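Long-range contacts in xylooligosaccharide oxidase (Myceliophthora thermophila, PDB 5L6G), which oxidises the C1 hydroxyl of xylooligosaccharides and related sugars to lactones, passing the electrons through a bicovalently bound FAD to oxygen and releasing hydrogen peroxide: residues S185-L190 with V220-F225; E71-A76 with L108-D113; E267-R272 with T295-L300; G170-S175 with L285-A290. All coordinates share one frame; numbering follows the deposited sequence.

Contact 1 (S185-L190 with V220-F225). With FAD (flavin-adenine dinucleotide), chain D.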
# COMPACT_ATOMS: atom_id res chain seq x y z
N SER A 185 5.70 -10.94 -13.72
CA SER A 185 4.60 -11.82 -14.07
C SER A 185 3.87 -12.31 -12.82
O SER A 185 4.39 -12.22 -11.71
CB SER A 185 5.09 -13.01 -14.92
OG SER A 185 5.84 -13.93 -14.14
N ALA A 186 2.68 -12.84 -13.02
CA ALA A 186 1.88 -13.36 -11.93
C ALA A 186 1.06 -14.53 -12.45
O ALA A 186 0.55 -14.47 -13.56
CB ALA A 186 0.94 -12.30 -11.39
N ASP A 187 0.95 -15.57 -11.64
CA ASP A 187 0.00 -16.64 -11.91
C ASP A 187 -1.26 -16.34 -11.13
O ASP A 187 -1.20 -16.00 -9.95
CB ASP A 187 0.56 -17.99 -11.48
CG ASP A 187 1.83 -18.36 -12.22
OD1 ASP A 187 2.05 -17.89 -13.36
OD2 ASP A 187 2.62 -19.11 -11.64
N VAL A 188 -2.41 -16.44 -11.79
CA VAL A 188 -3.65 -15.99 -11.23
C VAL A 188 -4.71 -17.07 -11.33
O VAL A 188 -4.84 -17.71 -12.37
CB VAL A 188 -4.17 -14.73 -11.96
CG1 VAL A 188 -5.33 -14.10 -11.20
CG2 VAL A 188 -3.02 -13.74 -12.17
N VAL A 189 -5.45 -17.24 -10.24
CA VAL A 189 -6.64 -18.09 -10.22
C VAL A 189 -7.84 -17.19 -10.45
O VAL A 189 -8.12 -16.30 -9.64
CB VAL A 189 -6.80 -18.78 -8.85
CG1 VAL A 189 -8.05 -19.66 -8.82
CG2 VAL A 189 -5.55 -19.61 -8.56
N LEU A 190 -8.54 -17.41 -11.55
CA LEU A 190 -9.72 -16.62 -11.88
C LEU A 190 -10.96 -17.11 -11.15
O LEU A 190 -10.96 -18.17 -10.55
CB LEU A 190 -9.95 -16.65 -13.39
CG LEU A 190 -8.78 -16.18 -14.25
CD1 LEU A 190 -9.14 -16.30 -15.73
CD2 LEU A 190 -8.39 -14.77 -13.93
N VAL A 220 -3.97 -13.90 -7.05
CA VAL A 220 -2.60 -14.14 -7.51
C VAL A 220 -2.01 -15.24 -6.64
O VAL A 220 -1.99 -15.12 -5.41
CB VAL A 220 -1.76 -12.86 -7.43
CG1 VAL A 220 -0.32 -13.16 -7.77
CG2 VAL A 220 -2.31 -11.82 -8.37
N ALA A 221 -1.59 -16.32 -7.28
CA ALA A 221 -1.06 -17.49 -6.59
C ALA A 221 0.45 -17.54 -6.59
O ALA A 221 1.03 -18.29 -5.81
CB ALA A 221 -1.62 -18.77 -7.22
N SER A 222 1.08 -16.76 -7.46
CA SER A 222 2.52 -16.65 -7.47
C SER A 222 2.86 -15.37 -8.16
O SER A 222 2.20 -15.01 -9.15
CB SER A 222 3.18 -17.83 -8.18
OG SER A 222 4.59 -17.75 -8.07
N PHE A 223 3.85 -14.65 -7.62
CA PHE A 223 4.44 -13.47 -8.24
C PHE A 223 5.85 -13.79 -8.71
O PHE A 223 6.55 -14.55 -8.06
CB PHE A 223 4.62 -12.33 -7.22
CG PHE A 223 3.34 -11.73 -6.74
CD1 PHE A 223 2.67 -12.28 -5.66
CD2 PHE A 223 2.81 -10.60 -7.35
CE1 PHE A 223 1.49 -11.71 -5.21
CE2 PHE A 223 1.63 -10.03 -6.89
CZ PHE A 223 0.96 -10.58 -5.82
N ARG A 224 6.27 -13.18 -9.82
CA ARG A 224 7.70 -13.06 -10.12
C ARG A 224 8.04 -11.60 -10.09
O ARG A 224 7.34 -10.78 -10.71
CB ARG A 224 8.09 -13.60 -11.50
CG ARG A 224 8.64 -15.00 -11.48
CD ARG A 224 7.53 -15.97 -11.24
NE ARG A 224 6.37 -15.65 -12.04
CZ ARG A 224 5.17 -16.22 -11.90
NH1 ARG A 224 5.00 -17.21 -11.02
NH2 ARG A 224 4.18 -15.84 -12.70
N PHE A 225 9.10 -11.29 -9.38
CA PHE A 225 9.56 -9.93 -9.25
C PHE A 225 10.95 -9.83 -9.84
O PHE A 225 11.82 -10.64 -9.53
CB PHE A 225 9.63 -9.53 -7.77
CG PHE A 225 8.29 -9.17 -7.17
CD1 PHE A 225 7.83 -7.86 -7.23
CD2 PHE A 225 7.54 -10.11 -6.53
CE1 PHE A 225 6.60 -7.51 -6.67
CE2 PHE A 225 6.32 -9.78 -5.98
CZ PHE A 225 5.84 -8.48 -6.04
PA FAD D . -4.65 -7.85 2.85
O1A FAD D . -4.31 -9.31 3.00
O2A FAD D . -5.59 -7.27 3.85
O5B FAD D . -5.06 -7.54 1.36
C5B FAD D . -5.40 -6.24 0.89
C4B FAD D . -6.23 -6.35 -0.37
O4B FAD D . -5.48 -7.04 -1.37
C3B FAD D . -7.51 -7.15 -0.17
O3B FAD D . -8.51 -6.67 -1.04
C2B FAD D . -7.11 -8.55 -0.59
O2B FAD D . -8.21 -9.37 -0.94
C1B FAD D . -6.16 -8.25 -1.73
N9A FAD D . -5.21 -9.34 -1.90
C8A FAD D . -4.37 -9.86 -1.00
N7A FAD D . -3.66 -10.88 -1.54
C5A FAD D . -4.07 -10.97 -2.81
C6A FAD D . -3.75 -11.86 -3.93
N6A FAD D . -2.81 -12.80 -3.72
N1A FAD D . -4.42 -11.67 -5.08
C2A FAD D . -5.34 -10.72 -5.26
N3A FAD D . -5.69 -9.86 -4.25
C4A FAD D . -5.08 -9.97 -3.04
N1 FAD D . 1.52 0.87 2.10
C2 FAD D . 2.45 1.55 1.36
O2 FAD D . 2.19 1.84 0.16
N3 FAD D . 3.65 1.89 1.89
C4 FAD D . 4.00 1.58 3.16
O4 FAD D . 5.11 1.89 3.67
C4X FAD D . 3.05 0.85 4.02
N5 FAD D . 3.31 0.49 5.31
C5X FAD D . 2.42 -0.22 6.10
C6 FAD D . 2.72 -0.61 7.41
C7 FAD D . 1.77 -1.32 8.17
C7M FAD D . 2.12 -1.69 9.59
C8 FAD D . 0.44 -1.71 7.57
C8M FAD D . -0.58 -2.54 8.34
C9 FAD D . 0.18 -1.33 6.26
C9A FAD D . 1.10 -0.59 5.51
N10 FAD D . 0.84 -0.17 4.17
C10 FAD D . 1.76 0.53 3.39
C1' FAD D . -0.43 -0.47 3.51
C2' FAD D . -0.37 -1.75 2.73
O2' FAD D . 0.32 -1.47 1.51
C3' FAD D . -1.81 -2.11 2.41
O3' FAD D . -2.59 -2.24 3.60
C4' FAD D . -1.82 -3.42 1.63
O4' FAD D . -2.95 -3.43 0.74
C5' FAD D . -1.85 -4.58 2.60
O5' FAD D . -1.49 -5.78 1.92
P FAD D . -1.79 -7.15 2.65
O1P FAD D . -1.55 -8.31 1.74
O2P FAD D . -1.11 -7.17 3.98
O3P FAD D . -3.33 -6.95 3.05

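Contact 2 (E71-A76 with L108-D113)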
# COMPACT_ATOMS: atom_id res chain seq x y z
N GLU A 71 -3.34 -25.24 -6.33
CA GLU A 71 -4.46 -26.17 -6.43
C GLU A 71 -5.51 -25.93 -5.34
O GLU A 71 -6.71 -26.00 -5.61
CB GLU A 71 -4.00 -27.64 -6.35
CG GLU A 71 -3.31 -28.16 -7.60
CD GLU A 71 -1.78 -28.16 -7.54
OE1 GLU A 71 -1.16 -27.40 -6.76
OE2 GLU A 71 -1.17 -28.95 -8.29
N HIS A 72 -5.05 -25.73 -4.11
CA HIS A 72 -5.94 -25.42 -3.01
C HIS A 72 -6.65 -24.10 -3.26
O HIS A 72 -7.85 -23.99 -2.98
CB HIS A 72 -5.19 -25.36 -1.69
CG HIS A 72 -4.69 -26.68 -1.22
ND1 HIS A 72 -3.65 -26.81 -0.35
CD2 HIS A 72 -5.08 -27.94 -1.53
CE1 HIS A 72 -3.41 -28.09 -0.13
NE2 HIS A 72 -4.26 -28.79 -0.83
N ILE A 73 -5.93 -23.12 -3.81
CA ILE A 73 -6.55 -21.83 -4.14
C ILE A 73 -7.64 -22.02 -5.18
O ILE A 73 -8.75 -21.48 -5.03
CB ILE A 73 -5.53 -20.77 -4.62
CG1 ILE A 73 -4.50 -20.50 -3.53
CG2 ILE A 73 -6.25 -19.49 -5.00
CD1 ILE A 73 -3.31 -19.67 -3.98
N GLN A 74 -7.36 -22.80 -6.21
CA GLN A 74 -8.35 -23.02 -7.27
C GLN A 74 -9.58 -23.68 -6.70
O GLN A 74 -10.70 -23.28 -7.03
CB GLN A 74 -7.82 -23.94 -8.33
CG GLN A 74 -6.75 -23.33 -9.16
CD GLN A 74 -6.18 -24.36 -10.10
OE1 GLN A 74 -5.17 -25.00 -9.78
NE2 GLN A 74 -6.86 -24.58 -11.23
N ALA A 75 -9.35 -24.70 -5.88
CA ALA A 75 -10.43 -25.47 -5.32
C ALA A 75 -11.30 -24.62 -4.39
O ALA A 75 -12.53 -24.76 -4.40
CB ALA A 75 -9.89 -26.68 -4.57
N ALA A 76 -10.65 -23.77 -3.59
CA ALA A 76 -11.37 -22.86 -2.69
C ALA A 76 -12.23 -21.90 -3.50
O ALA A 76 -13.41 -21.71 -3.20
CB ALA A 76 -10.41 -22.08 -1.81
N LEU A 108 -15.85 -16.26 2.12
CA LEU A 108 -14.76 -17.21 2.24
C LEU A 108 -13.48 -16.41 2.20
O LEU A 108 -13.27 -15.64 1.28
CB LEU A 108 -14.76 -18.18 1.06
CG LEU A 108 -13.52 -19.06 0.95
CD1 LEU A 108 -13.40 -19.99 2.15
CD2 LEU A 108 -13.56 -19.86 -0.35
N VAL A 109 -12.63 -16.61 3.19
CA VAL A 109 -11.34 -15.98 3.21
C VAL A 109 -10.31 -17.03 2.82
O VAL A 109 -10.23 -18.09 3.44
CB VAL A 109 -11.02 -15.39 4.59
CG1 VAL A 109 -9.57 -14.92 4.64
CG2 VAL A 109 -11.97 -14.25 4.87
N VAL A 110 -9.56 -16.72 1.78
CA VAL A 110 -8.50 -17.59 1.31
C VAL A 110 -7.23 -17.05 1.93
O VAL A 110 -6.62 -16.11 1.42
CB VAL A 110 -8.45 -17.63 -0.23
CG1 VAL A 110 -7.36 -18.58 -0.73
CG2 VAL A 110 -9.83 -18.03 -0.74
N GLU A 111 -6.91 -17.61 3.08
CA GLU A 111 -5.78 -17.16 3.87
C GLU A 111 -4.49 -17.73 3.28
O GLU A 111 -4.31 -18.94 3.26
CB GLU A 111 -5.94 -17.64 5.31
CG GLU A 111 -4.71 -17.43 6.17
CD GLU A 111 -4.45 -15.96 6.39
OE1 GLU A 111 -5.33 -15.28 6.96
OE2 GLU A 111 -3.37 -15.47 6.00
N LEU A 112 -3.58 -16.85 2.87
CA LEU A 112 -2.42 -17.18 2.06
C LEU A 112 -1.12 -17.23 2.84
O LEU A 112 -0.07 -17.47 2.25
CB LEU A 112 -2.28 -16.16 0.93
CG LEU A 112 -3.47 -16.06 -0.03
CD1 LEU A 112 -3.19 -14.96 -1.03
CD2 LEU A 112 -3.71 -17.37 -0.76
N ASP A 113 -1.20 -17.04 4.15
CA ASP A 113 -0.00 -16.87 4.98
C ASP A 113 0.83 -18.12 5.19
O ASP A 113 1.95 -18.01 5.66
CB ASP A 113 -0.36 -16.23 6.34
CG ASP A 113 -1.04 -17.20 7.30
OD1 ASP A 113 -1.61 -18.21 6.87
OD2 ASP A 113 -1.03 -16.93 8.52

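Contact 3 (E267-R272 with T295-L300). With XYP (beta-D-xylopyranose), chain H.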
# COMPACT_ATOMS: atom_id res chain seq x y z
N GLU A 267 17.50 11.54 -7.65
CA GLU A 267 16.99 10.19 -7.75
C GLU A 267 17.31 9.34 -6.52
O GLU A 267 16.47 8.55 -6.10
CB GLU A 267 17.51 9.49 -9.01
CG GLU A 267 17.00 10.10 -10.31
CD GLU A 267 17.36 9.28 -11.53
OE1 GLU A 267 17.77 8.11 -11.39
OE2 GLU A 267 17.21 9.82 -12.65
N GLU A 268 18.49 9.53 -5.94
CA GLU A 268 18.95 8.72 -4.80
C GLU A 268 18.22 9.04 -3.49
O GLU A 268 18.30 8.26 -2.53
CB GLU A 268 20.45 8.96 -4.54
CG GLU A 268 21.37 8.51 -5.66
CD GLU A 268 21.54 9.51 -6.79
OE1 GLU A 268 20.94 10.62 -6.78
OE2 GLU A 268 22.30 9.16 -7.71
N MET A 269 17.53 10.18 -3.44
CA MET A 269 16.86 10.65 -2.24
C MET A 269 15.40 10.22 -2.20
O MET A 269 14.69 10.35 -3.18
CB MET A 269 16.93 12.17 -2.18
CG MET A 269 16.42 12.79 -0.88
SD MET A 269 16.71 14.56 -0.82
CE MET A 269 18.51 14.64 -0.76
N ASN A 270 14.96 9.75 -1.04
CA ASN A 270 13.61 9.24 -0.83
C ASN A 270 13.18 9.83 0.47
O ASN A 270 13.89 9.68 1.47
CB ASN A 270 13.61 7.72 -0.73
CG ASN A 270 14.10 7.06 -1.97
OD1 ASN A 270 13.29 6.65 -2.81
ND2 ASN A 270 15.43 6.98 -2.14
N MET A 271 12.06 10.54 0.48
CA MET A 271 11.76 11.43 1.60
C MET A 271 10.26 11.66 1.77
O MET A 271 9.52 11.54 0.82
CB MET A 271 12.46 12.76 1.43
CG MET A 271 12.55 13.61 2.68
SD MET A 271 13.74 14.95 2.55
CE MET A 271 13.26 15.70 0.98
N ARG A 272 9.87 11.97 3.00
CA ARG A 272 8.51 12.31 3.34
C ARG A 272 8.50 13.29 4.52
O ARG A 272 9.47 13.39 5.26
CB ARG A 272 7.76 11.06 3.75
CG ARG A 272 8.19 10.53 5.12
CD ARG A 272 7.68 9.10 5.31
NE ARG A 272 8.00 8.57 6.62
CZ ARG A 272 7.74 7.33 7.02
NH1 ARG A 272 7.16 6.48 6.19
NH2 ARG A 272 8.07 6.94 8.23
N THR A 295 25.81 16.71 0.82
CA THR A 295 25.96 17.50 -0.39
C THR A 295 24.63 17.61 -1.15
O THR A 295 24.24 18.68 -1.60
CB THR A 295 27.05 16.88 -1.30
OG1 THR A 295 28.30 16.86 -0.60
CG2 THR A 295 27.23 17.68 -2.59
N ALA A 296 23.93 16.49 -1.25
CA ALA A 296 22.66 16.43 -1.98
C ALA A 296 21.54 17.24 -1.32
O ALA A 296 20.69 17.81 -2.00
CB ALA A 296 22.23 14.98 -2.12
N ILE A 297 21.55 17.30 0.01
CA ILE A 297 20.45 17.90 0.76
C ILE A 297 20.68 19.39 1.05
O ILE A 297 19.76 20.09 1.46
CB ILE A 297 20.21 17.12 2.08
CG1 ILE A 297 18.83 17.44 2.69
CG2 ILE A 297 21.30 17.40 3.10
CD1 ILE A 297 17.67 16.94 1.88
N GLN A 298 21.89 19.88 0.82
CA GLN A 298 22.20 21.26 1.18
C GLN A 298 21.26 22.32 0.57
O GLN A 298 20.82 23.21 1.28
CB GLN A 298 23.67 21.59 0.90
CG GLN A 298 24.08 22.97 1.41
CD GLN A 298 23.82 23.15 2.90
OE1 GLN A 298 24.01 22.22 3.70
NE2 GLN A 298 23.38 24.35 3.28
N PRO A 299 20.97 22.24 -0.75
CA PRO A 299 20.05 23.22 -1.33
C PRO A 299 18.69 23.30 -0.64
O PRO A 299 18.17 24.41 -0.43
CB PRO A 299 19.91 22.75 -2.78
CG PRO A 299 21.23 22.13 -3.07
CD PRO A 299 21.62 21.43 -1.79
N LEU A 300 18.12 22.15 -0.27
CA LEU A 300 16.87 22.15 0.48
C LEU A 300 17.02 22.79 1.86
O LEU A 300 16.14 23.55 2.29
CB LEU A 300 16.34 20.72 0.66
CG LEU A 300 14.96 20.66 1.33
CD1 LEU A 300 13.97 21.54 0.58
CD2 LEU A 300 14.45 19.23 1.47
O1 XYP H . 3.12 4.74 4.95
C1 XYP H . 3.28 3.85 6.05
C2 XYP H . 4.47 4.30 6.89
C3 XYP H . 4.56 3.50 8.19
C4 XYP H . 3.23 3.54 8.92
C5 XYP H . 2.08 3.10 8.00
O2 XYP H . 5.66 4.10 6.12
O3 XYP H . 5.66 3.97 9.00
O4 XYP H . 3.26 2.63 10.03
O5 XYP H . 2.07 3.85 6.79

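Contact 4 (G170-S175 with L285-A290). With NAG (2-acetamido-2-deoxy-beta-D-glucopyranose), chain G.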
# COMPACT_ATOMS: atom_id res chain seq x y z
N GLY A 170 7.57 3.17 -0.69
CA GLY A 170 8.46 3.19 0.44
C GLY A 170 9.69 4.05 0.22
O GLY A 170 9.71 4.96 -0.63
N PHE A 171 10.70 3.77 1.01
CA PHE A 171 11.91 4.57 1.05
C PHE A 171 12.92 4.27 -0.06
O PHE A 171 14.08 4.71 -0.02
CB PHE A 171 12.55 4.47 2.44
CG PHE A 171 11.97 5.43 3.44
CD1 PHE A 171 12.19 6.80 3.33
CD2 PHE A 171 11.20 4.98 4.49
CE1 PHE A 171 11.67 7.69 4.27
CE2 PHE A 171 10.67 5.86 5.42
CZ PHE A 171 10.91 7.22 5.31
N SER A 172 12.46 3.52 -1.07
CA SER A 172 13.18 3.35 -2.32
C SER A 172 12.37 3.82 -3.52
O SER A 172 12.84 3.71 -4.65
CB SER A 172 13.53 1.87 -2.53
OG SER A 172 14.48 1.47 -1.56
N SER A 173 11.19 4.38 -3.28
CA SER A 173 10.24 4.58 -4.37
C SER A 173 10.64 5.74 -5.27
O SER A 173 10.48 5.66 -6.48
CB SER A 173 8.83 4.77 -3.83
OG SER A 173 8.32 3.51 -3.43
N HIS A 174 11.13 6.82 -4.70
CA HIS A 174 11.67 7.87 -5.55
C HIS A 174 12.78 7.31 -6.46
O HIS A 174 12.85 7.64 -7.66
CB HIS A 174 12.20 9.03 -4.74
CG HIS A 174 12.41 10.25 -5.56
ND1 HIS A 174 13.66 10.77 -5.82
CD2 HIS A 174 11.53 11.04 -6.21
CE1 HIS A 174 13.53 11.85 -6.58
NE2 HIS A 174 12.25 12.03 -6.83
N SER A 175 13.66 6.48 -5.88
CA SER A 175 14.75 5.90 -6.65
C SER A 175 14.33 4.81 -7.63
O SER A 175 14.94 4.68 -8.71
CB SER A 175 15.81 5.32 -5.71
OG SER A 175 16.25 6.28 -4.79
N LEU A 285 15.60 8.54 3.34
CA LEU A 285 16.59 7.50 3.16
C LEU A 285 17.31 7.83 1.85
O LEU A 285 16.71 7.85 0.78
CB LEU A 285 15.96 6.11 3.11
CG LEU A 285 16.96 4.96 3.19
CD1 LEU A 285 17.56 4.89 4.58
CD2 LEU A 285 16.35 3.62 2.80
N TYR A 286 18.59 8.12 1.96
CA TYR A 286 19.39 8.47 0.82
C TYR A 286 20.18 7.25 0.40
O TYR A 286 20.87 6.64 1.23
CB TYR A 286 20.32 9.62 1.19
CG TYR A 286 21.13 10.12 0.03
CD1 TYR A 286 20.56 10.97 -0.91
CD2 TYR A 286 22.45 9.74 -0.11
CE1 TYR A 286 21.30 11.42 -1.99
CE2 TYR A 286 23.21 10.19 -1.19
CZ TYR A 286 22.62 11.04 -2.11
OH TYR A 286 23.36 11.49 -3.16
N HIS A 287 20.07 6.86 -0.86
CA HIS A 287 20.79 5.70 -1.36
C HIS A 287 22.23 6.06 -1.72
O HIS A 287 22.58 6.25 -2.88
CB HIS A 287 20.06 5.09 -2.55
CG HIS A 287 18.75 4.48 -2.19
ND1 HIS A 287 18.34 3.28 -2.71
CD2 HIS A 287 17.77 4.87 -1.34
CE1 HIS A 287 17.16 2.97 -2.22
NE2 HIS A 287 16.79 3.92 -1.39
N GLY A 288 23.03 6.16 -0.68
CA GLY A 288 24.41 6.60 -0.76
C GLY A 288 24.89 6.85 0.66
O GLY A 288 24.14 6.66 1.62
N ASN A 289 26.14 7.28 0.81
CA ASN A 289 26.73 7.46 2.12
C ASN A 289 26.42 8.84 2.67
O ASN A 289 25.75 9.64 2.00
CB ASN A 289 28.24 7.19 2.07
CG ASN A 289 28.96 8.05 1.06
OD1 ASN A 289 28.59 9.20 0.84
ND2 ASN A 289 30.02 7.50 0.44
N ALA A 290 26.89 9.14 3.88
CA ALA A 290 26.47 10.35 4.58
C ALA A 290 27.01 11.61 3.93
O ALA A 290 26.32 12.62 3.87
CB ALA A 290 26.88 10.30 6.05
C1 NAG G . 30.79 8.22 -0.56
C2 NAG G . 32.25 7.75 -0.47
C3 NAG G . 33.10 8.27 -1.63
C4 NAG G . 32.41 8.05 -2.96
C5 NAG G . 30.97 8.56 -2.92
C6 NAG G . 30.22 8.21 -4.20
C7 NAG G . 33.14 7.21 1.75
C8 NAG G . 33.71 7.70 3.05
N2 NAG G . 32.82 8.12 0.82
O3 NAG G . 34.31 7.55 -1.67
O4 NAG G . 33.14 8.71 -3.96
O5 NAG G . 30.28 7.95 -1.84
O6 NAG G . 29.12 9.09 -4.36
O7 NAG G . 33.00 6.00 1.58

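Contact 1 (S185-L190 with V220-F225)
Arg224 curls across to the neighbouring antiparallel strand, where it grips Ser185 and Asp187. With chi2 at 73° and chi3 at 45° the chain curls, bringing the guanidinium edge-on to Ser185 OG, which lies almost exactly in its plane. Arg224 NE lies 2.8 Å and Arg224 NH2 2.9 Å from Ser185 OG, so one hydroxyl takes two N-H groups. Asp187 comes across at roughly a right angle, its carboxylate turned 46° from the guanidinium plane. This twist goes with long, weak bonds in the salt bridge, Asp187 OD1 to Arg224 NH2 at 3.0 Å and Asp187 OD2 to Arg224 NH1 at 3.1 Å. Asp187 OD1 is also held by Thr197 OG1 of the next strand. With an alanine here in place of Arg224, the Asp187 carboxylate would probably lose its positive mate and Ser185 OG both of these N-H donors.

Beyond this network, a classic beta bulge sets two residues, Ala221 and Ser222, opposite the single Asp187. Asp187 O takes Ala221 N at 2.7 Å, whereas its bond from Ser222 N is weak. On the other face of the sheet, Ala186 CB packs on Val220 CG1, which also sits over a face of the Phe223 ring. Val220 lends its backbone to the cofactor: its N donates to FAD N1A at 3.0 Å and its O accepts from FAD N6A at 3.0 Å. The chemistry thus divides by face: a charged network on the partly exposed side, and on the buried side apolar packing beside backbone recognition of adenine in the FAD-binding domain.

Contact 2 (E71-A76 with L108-D113)
The helical segment 71-76 of helix 70-83 runs nearly antiparallel to strand 108-111 (175° between the segment axes) and comes closest where the CA atoms of Ile73 and Val110 are 7.2 Å apart. This is alpha/beta layering in the FAD-binding domain: strands 63-65, 108-111 and 87-90 lie parallel, and the helix links the first to the last in a beta-alpha-beta crossover that passes over the strand between them. The segment axes stand 9.8 Å apart, a gap bridged by aliphatic side chains.

Ile73 has CG1 beside its backbone N (chi1 -61°), which sends CD1 along the sheet to meet Leu112 CD2 at 4.0 Å, the two side chains crossing at about a right angle. Its CG1 also lies against Val110 CG1 at 4.4 Å. One turn on, the small Ala76 faces the strand directly: CB rests against two methyls, Leu108 CD2 at 4.1 Å and Val110 CG2 at 4.2 Å. Ile73 touches Ile219 and Ala221 as well, tying the helix to the next sheet, while Leu112 reaches the FAD. At the end of the strand nearest Ala76, the Leu108 CD2 methyl lies 3.4 Å from the helix carbonyl oxygen Ala76 O.

Contact 3 (E267-R272 with T295-L300)
Met269 CE meets Ile297 CD1 at 3.6 Å, the closest touch between this strand and the helix, with the two side chains crossing at about a right angle. The same Ile297 methyl lies 3.7 Å from Met269 SD, so it nestles against the thioether end, while Met269 CE also touches Ala296 CB at 4.0 Å. Two residues along, Met271 and Leu300 reach toward each other tip to tip, Met271 CE to Leu300 CD2 at 3.8 Å. Both methionines leave the strand with CG opposite the backbone N and turn only at the last bond, Met269 with chi3 at -66° and Met271 at 49°, which aims their methyls at different turns of the helix.

Here helix 290-304 packs on one face of the large antiparallel sheet of the substrate domain. Its hydrogen-bonding pattern is interrupted at Pro299 and Leu300. Trp259 of helix 246-261 and Tyr237 of the sheet flank both methionines, and Leu300 also rests on Trp259.

Arg272 leaves the opposite face of the strand, extended from CG to NE, and its NH1 donates to O2 of the bound xylose at 2.8 Å, with that oxygen in the guanidinium plane. Gln283 OE1 accepts from Arg272 NE and helps fix its rotation. A leucine in place of Arg272 is likely to leave the sugar O2 without this donor and Gln283 OE1 without its N-H partner. Thr154, Glu412 and Tyr451 bind the same xylose.

Contact 4 (G170-S175 with L285-A290)
Phe171 O receives a hydrogen bond from His287 NE2 at 3.1 Å, nearly straight at 160° and made on a lone pair in the carbonyl plane. The imidazole is placed by more than this bond. At its edge, Ser172 OG lies 3.1 Å from His287 CE1, close to the ring plane. Over one ring face stands Ser175 OG, 4.0 Å from His287 CD2 and centred above the ring; that hydroxyl is itself hydrogen-bonded to Glu267 O and Asn270 ND2.

His287 is the centre of an inverse gamma turn that ends strand 280-286, while Phe171 and Ser172 form the middle of a type I beta turn from Gly170 to Ser173. The contact therefore joins a turn of the FAD-binding domain to the end of an interior strand of the antiparallel substrate sheet. Beside the polar bond, Phe171 and Leu285 cross obliquely, with Phe171 CD1 3.8 Å from Leu285 CB. The Phe171 ring stacks with Tyr323 and touches the substrate-binding residues Thr154 and Arg272.

Farther along the second segment, Asn289 N-caps helix 290-304 through its OD1, bonded to Ala292 N, while its ND2 carries the glycan by a 1.5 Å bond to NAG C1.

All four contacts are largely buried, but they form two pairs in different parts of the fold. Contacts 1 and 2 belong to the FAD-binding domain and touch where Val189 and Ala221 pack on Ile73, so helix 70-83 bridges their two sheets. Contact 1 mixes strand pairing with a salt bridge on its partly exposed face; the side chains that meet in contact 2 are all aliphatic. Contacts 3 and 4 share the substrate sheet through neighbouring strands 269-275 and 280-286, and are linked by Glu267 O to Ser175 OG. Contact 3 joins sheet to outer helix by apolar methyls, whereas the more polar contact 4 joins the FAD-binding domain to that sheet, near the xylose.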